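Minor fimbrium subunit Mfa5 (Porphyromonas gingivalis ATCC 33277, PDB 6TO1) serves as an accessory subunit of the minor (Mfa1) fimbriae, the surface pili through which the bacterium forms biofilms and adheres to host cells and other oral bacteria. Local coordinates at residues I408-V413 and T507-N512; V538-D543 and S555-A560. All coordinates share one frame; numbering follows the deposited sequence.

Contact 1: residues I408-V413 and T507-N512; sequences IQRGEV and TYTNSN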
# COMPACT_ATOMS: atom_id res chain seq x y z
N ILE A 408 -1.82 2.85 -4.72
CA ILE A 408 -1.82 3.18 -6.14
C ILE A 408 -1.72 4.70 -6.28
O ILE A 408 -2.54 5.43 -5.70
CB ILE A 408 -3.10 2.65 -6.83
CG1 ILE A 408 -3.04 1.12 -6.91
CG2 ILE A 408 -3.31 3.31 -8.16
CD1 ILE A 408 -4.42 0.52 -7.12
N GLN A 409 -0.72 5.18 -7.04
CA GLN A 409 -0.56 6.62 -7.23
C GLN A 409 -1.48 7.15 -8.32
O GLN A 409 -1.97 8.28 -8.23
CB GLN A 409 0.89 6.95 -7.57
CG GLN A 409 1.86 6.52 -6.50
CD GLN A 409 3.26 7.05 -6.74
OE1 GLN A 409 3.56 7.59 -7.81
NE2 GLN A 409 4.12 6.91 -5.74
N ARG A 410 -1.67 6.36 -9.38
CA ARG A 410 -2.49 6.67 -10.54
C ARG A 410 -3.11 5.35 -10.97
O ARG A 410 -2.43 4.32 -10.93
CB ARG A 410 -1.67 7.24 -11.70
CG ARG A 410 -1.08 8.62 -11.46
CD ARG A 410 -2.16 9.67 -11.45
NE ARG A 410 -1.61 11.02 -11.48
CZ ARG A 410 -1.21 11.68 -10.41
NH1 ARG A 410 -1.26 11.11 -9.23
NH2 ARG A 410 -0.75 12.92 -10.53
N GLY A 411 -4.35 5.38 -11.43
CA GLY A 411 -4.92 4.18 -11.99
C GLY A 411 -5.98 4.50 -13.04
O GLY A 411 -6.74 5.46 -12.90
N GLU A 412 -6.01 3.69 -14.08
CA GLU A 412 -7.02 3.79 -15.11
C GLU A 412 -7.55 2.39 -15.40
O GLU A 412 -6.78 1.49 -15.73
CB GLU A 412 -6.48 4.42 -16.39
CG GLU A 412 -7.60 4.58 -17.41
CD GLU A 412 -7.17 5.35 -18.62
OE1 GLU A 412 -7.08 6.58 -18.53
OE2 GLU A 412 -6.90 4.70 -19.65
N VAL A 413 -8.85 2.22 -15.21
CA VAL A 413 -9.55 0.99 -15.55
C VAL A 413 -10.32 1.24 -16.84
O VAL A 413 -11.12 2.18 -16.91
CB VAL A 413 -10.50 0.58 -14.43
CG1 VAL A 413 -11.37 -0.62 -14.88
CG2 VAL A 413 -9.72 0.23 -13.16
N THR A 507 -4.59 -0.34 -15.48
CA THR A 507 -3.22 0.11 -15.70
C THR A 507 -2.91 1.13 -14.62
O THR A 507 -3.69 2.06 -14.39
CB THR A 507 -3.05 0.71 -17.09
OG1 THR A 507 -3.55 -0.20 -18.07
CG2 THR A 507 -1.58 0.98 -17.40
N TYR A 508 -1.79 0.94 -13.91
CA TYR A 508 -1.60 1.79 -12.75
C TYR A 508 -0.13 2.05 -12.46
O TYR A 508 0.77 1.36 -12.94
CB TYR A 508 -2.30 1.19 -11.51
CG TYR A 508 -1.68 -0.08 -10.94
CD1 TYR A 508 -0.85 -0.03 -9.82
CD2 TYR A 508 -1.92 -1.33 -11.51
CE1 TYR A 508 -0.26 -1.17 -9.30
CE2 TYR A 508 -1.34 -2.49 -10.98
CZ TYR A 508 -0.50 -2.39 -9.88
OH TYR A 508 0.11 -3.47 -9.31
N THR A 509 0.08 3.08 -11.65
CA THR A 509 1.39 3.42 -11.10
C THR A 509 1.43 2.95 -9.65
O THR A 509 0.55 3.31 -8.85
CB THR A 509 1.65 4.92 -11.21
OG1 THR A 509 1.61 5.27 -12.59
CG2 THR A 509 3.03 5.24 -10.62
N ASN A 510 2.42 2.12 -9.33
CA ASN A 510 2.43 1.43 -8.05
C ASN A 510 2.98 2.35 -6.96
O ASN A 510 3.27 3.52 -7.18
CB ASN A 510 3.18 0.10 -8.17
CG ASN A 510 4.68 0.26 -8.32
OD1 ASN A 510 5.25 1.33 -8.08
ND2 ASN A 510 5.34 -0.83 -8.68
N SER A 511 3.08 1.81 -5.75
CA SER A 511 3.39 2.62 -4.57
C SER A 511 4.79 3.20 -4.59
O SER A 511 5.07 4.11 -3.79
CB SER A 511 3.22 1.77 -3.31
OG SER A 511 4.14 0.68 -3.29
N ASN A 512 5.66 2.73 -5.49
CA ASN A 512 6.98 3.33 -5.64
C ASN A 512 7.13 4.13 -6.93
O ASN A 512 8.24 4.46 -7.31
CB ASN A 512 8.08 2.27 -5.58
CG ASN A 512 8.26 1.70 -4.21
OD1 ASN A 512 7.89 2.31 -3.22
ND2 ASN A 512 8.78 0.49 -4.13
O HOH W 1 3.25 5.69 -2.72
O HOH W 2 -6.30 0.15 -18.34

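Contact 2: residues V538-D543 and S555-A560; sequences VLVNKD and SSLSEA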
# COMPACT_ATOMS: atom_id res chain seq x y z
N VAL A 538 -50.37 -9.11 -39.31
CA VAL A 538 -49.94 -8.57 -40.59
C VAL A 538 -50.83 -9.02 -41.74
O VAL A 538 -51.53 -10.03 -41.67
CB VAL A 538 -48.46 -8.95 -40.88
CG1 VAL A 538 -47.53 -8.36 -39.79
CG2 VAL A 538 -48.29 -10.44 -40.97
N LEU A 539 -50.69 -8.31 -42.84
CA LEU A 539 -51.56 -8.40 -44.00
C LEU A 539 -50.96 -9.31 -45.06
O LEU A 539 -49.78 -9.20 -45.39
CB LEU A 539 -51.79 -7.00 -44.57
CG LEU A 539 -52.67 -6.85 -45.83
CD1 LEU A 539 -54.07 -7.30 -45.44
CD2 LEU A 539 -52.69 -5.44 -46.37
N VAL A 540 -51.78 -10.23 -45.58
CA VAL A 540 -51.43 -10.98 -46.78
C VAL A 540 -52.52 -10.75 -47.82
O VAL A 540 -53.65 -10.34 -47.51
CB VAL A 540 -51.25 -12.49 -46.53
CG1 VAL A 540 -50.10 -12.75 -45.57
CG2 VAL A 540 -52.56 -13.11 -46.02
N ASN A 541 -52.17 -11.02 -49.07
CA ASN A 541 -53.18 -10.92 -50.10
C ASN A 541 -53.97 -12.22 -50.21
O ASN A 541 -53.82 -13.17 -49.43
CB ASN A 541 -52.54 -10.52 -51.44
CG ASN A 541 -51.59 -11.55 -51.98
OD1 ASN A 541 -51.66 -12.72 -51.62
ND2 ASN A 541 -50.70 -11.13 -52.88
N LYS A 542 -54.86 -12.22 -51.22
CA LYS A 542 -55.68 -13.38 -51.58
C LYS A 542 -54.93 -14.69 -51.73
O LYS A 542 -55.53 -15.75 -51.58
CB LYS A 542 -56.23 -13.15 -52.97
CG LYS A 542 -57.06 -12.01 -53.15
CD LYS A 542 -57.09 -11.57 -54.61
CE LYS A 542 -57.59 -12.65 -55.52
NZ LYS A 542 -56.94 -12.61 -56.90
N ASP A 543 -53.73 -14.63 -52.24
CA ASP A 543 -52.92 -15.79 -52.52
C ASP A 543 -52.01 -16.08 -51.37
O ASP A 543 -51.11 -16.91 -51.51
CB ASP A 543 -52.15 -15.53 -53.82
CG ASP A 543 -53.06 -15.52 -55.04
OD1 ASP A 543 -53.83 -16.48 -55.19
OD2 ASP A 543 -53.04 -14.53 -55.80
N SER A 555 -41.03 -9.99 -49.32
CA SER A 555 -40.33 -11.26 -49.20
C SER A 555 -40.69 -12.01 -47.93
O SER A 555 -40.55 -13.24 -47.90
CB SER A 555 -38.82 -11.02 -49.23
OG SER A 555 -38.50 -10.06 -50.23
N SER A 556 -41.17 -11.32 -46.91
CA SER A 556 -41.39 -11.95 -45.62
C SER A 556 -42.50 -11.25 -44.86
O SER A 556 -42.77 -10.06 -45.06
CB SER A 556 -40.13 -11.92 -44.75
OG SER A 556 -39.99 -10.60 -44.24
N LEU A 557 -43.14 -12.00 -43.96
CA LEU A 557 -44.22 -11.45 -43.17
C LEU A 557 -43.74 -10.32 -42.28
O LEU A 557 -44.52 -9.42 -41.96
CB LEU A 557 -44.85 -12.56 -42.33
CG LEU A 557 -45.60 -13.59 -43.18
CD1 LEU A 557 -45.75 -14.91 -42.45
CD2 LEU A 557 -46.94 -13.03 -43.58
N SER A 558 -42.47 -10.35 -41.86
CA SER A 558 -41.98 -9.26 -41.02
C SER A 558 -41.97 -7.94 -41.76
O SER A 558 -41.85 -6.89 -41.12
CB SER A 558 -40.59 -9.58 -40.49
OG SER A 558 -39.69 -9.83 -41.55
N GLU A 559 -42.08 -7.96 -43.09
CA GLU A 559 -42.14 -6.75 -43.88
C GLU A 559 -43.55 -6.34 -44.24
O GLU A 559 -43.75 -5.28 -44.84
CB GLU A 559 -41.33 -6.92 -45.18
CG GLU A 559 -39.82 -7.10 -44.99
CD GLU A 559 -39.17 -7.82 -46.18
OE1 GLU A 559 -38.76 -7.13 -47.14
OE2 GLU A 559 -39.09 -9.06 -46.16
N ALA A 560 -44.54 -7.17 -43.92
CA ALA A 560 -45.89 -6.91 -44.38
C ALA A 560 -46.55 -5.82 -43.54
O ALA A 560 -46.14 -5.52 -42.41
CB ALA A 560 -46.73 -8.19 -44.32

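Contact 1: residues I408-V413 and T507-N512
Strands 408-417 and 501-510, neighbours in a six-stranded antiparallel sheet, are paired here by Glu412 with Thr507 and Gly411 with Tyr508, close to the point where the first strand turns a corner at Gln409 and Arg410. Glu412 and Thr507 form a hydrogen-bonded pair: Glu412 N reaches Thr507 O at 2.9 Å, nearly in line with the carbonyl, and Thr507 N returns an almost straight bond to Glu412 O (174° at the hydrogen). A water bridges Glu412 O and Thr507 OG1, giving that carbonyl a second donor. In the adjoining non-hydrogen-bonded pair, Gly411 lies only 4.2 Å from Tyr508, CA to CA, and Gly411 CA makes a C-H···O contact with Thr507 O. Tyr508 places its CG between the backbone N and the carbonyl carbon (chi1 70°), a torsion that brings ring atom CD1 beside Ile408; Ile408 CG1 lies 3.8 Å from Tyr508 CD1, the two side chains crossing at about a right angle. Tyr508 CB lies 3.2 Å from Arg410 O, the carbonyl that accepts Thr509 N. At the corner, Gln409 N donates to Thr509 O, and the extended Gln409 side chain runs beside Thr509 to Ser511, with CG 3.4 Å from Asn510 O. Ile408 also packs on Ile117 and Thr119 of strand 110-119. An antiparallel sheet whose inward side chains, such as Ile408, pack on a second antiparallel sheet is characteristic of a beta-sandwich domain.

Contact 2: residues V538-D543 and S555-A560
Val538, on strand 530-539, turns its side chain into a shallow hollow formed by Leu557 and Ala560, and no hydrogen bond joins the two segments. The floor of the hollow is partly backbone: Val538 CG1 rests 3.9 Å from Leu557 O, an oxygen that already accepts Ala560 N within its own turn. The methyl of Ala560 forms a low bump in one wall, its CB 3.9 Å from Val538 CB; it also presses against the strand backbone, 3.4 Å from Leu539 O. The longer side chain of Leu557 forms the adjacent wall. With CG anti to its own carbonyl carbon (chi1 -69°), this side chain sends CD2 back to the strand, where the methyl sits in the corner made by two valine branches, 3.9 Å from Val538 CG2 and 3.7 Å from Val540 CG1. It crosses Val538 at about a right angle and Val540 more obliquely. Leu557 opens a short 3-10 segment, 557-559, which brings Leu557 and Ala560 to the same strand while Ser558 and Glu559 point away from it. Side-chain bonds brace the turn itself: Ser556 OG donates to Glu559 OE2 at 2.6 Å, and Ser558 OG donates in turn to Ser556 OG. Strand 634-643 continues the apolar packing, with Tyr638 against Leu557 and Ala640 against Val540, while Val614 of strand 610-614 adds a further surface beside Val540.

How the contacts relate
From its N-terminal end the modelled chain lays down strands 90-98 and 110-119, then passes through the von Willebrand factor A domain with its magnesium site before it reaches strand 408-417. Contact 1 closes the long excursion that follows, 93 residues including strands 442-446, 451-455 and 463-473, and joins neighbouring strands of the middle domain. After strand 517-520 the chain leaves for the next sheet, where contact 2 closes a much shorter loop of 11 residues and lays a 3-10 turn against strand 530-539. The two are in series, neither nested nor crossed, with centres about 60 Å apart along an elongated molecule.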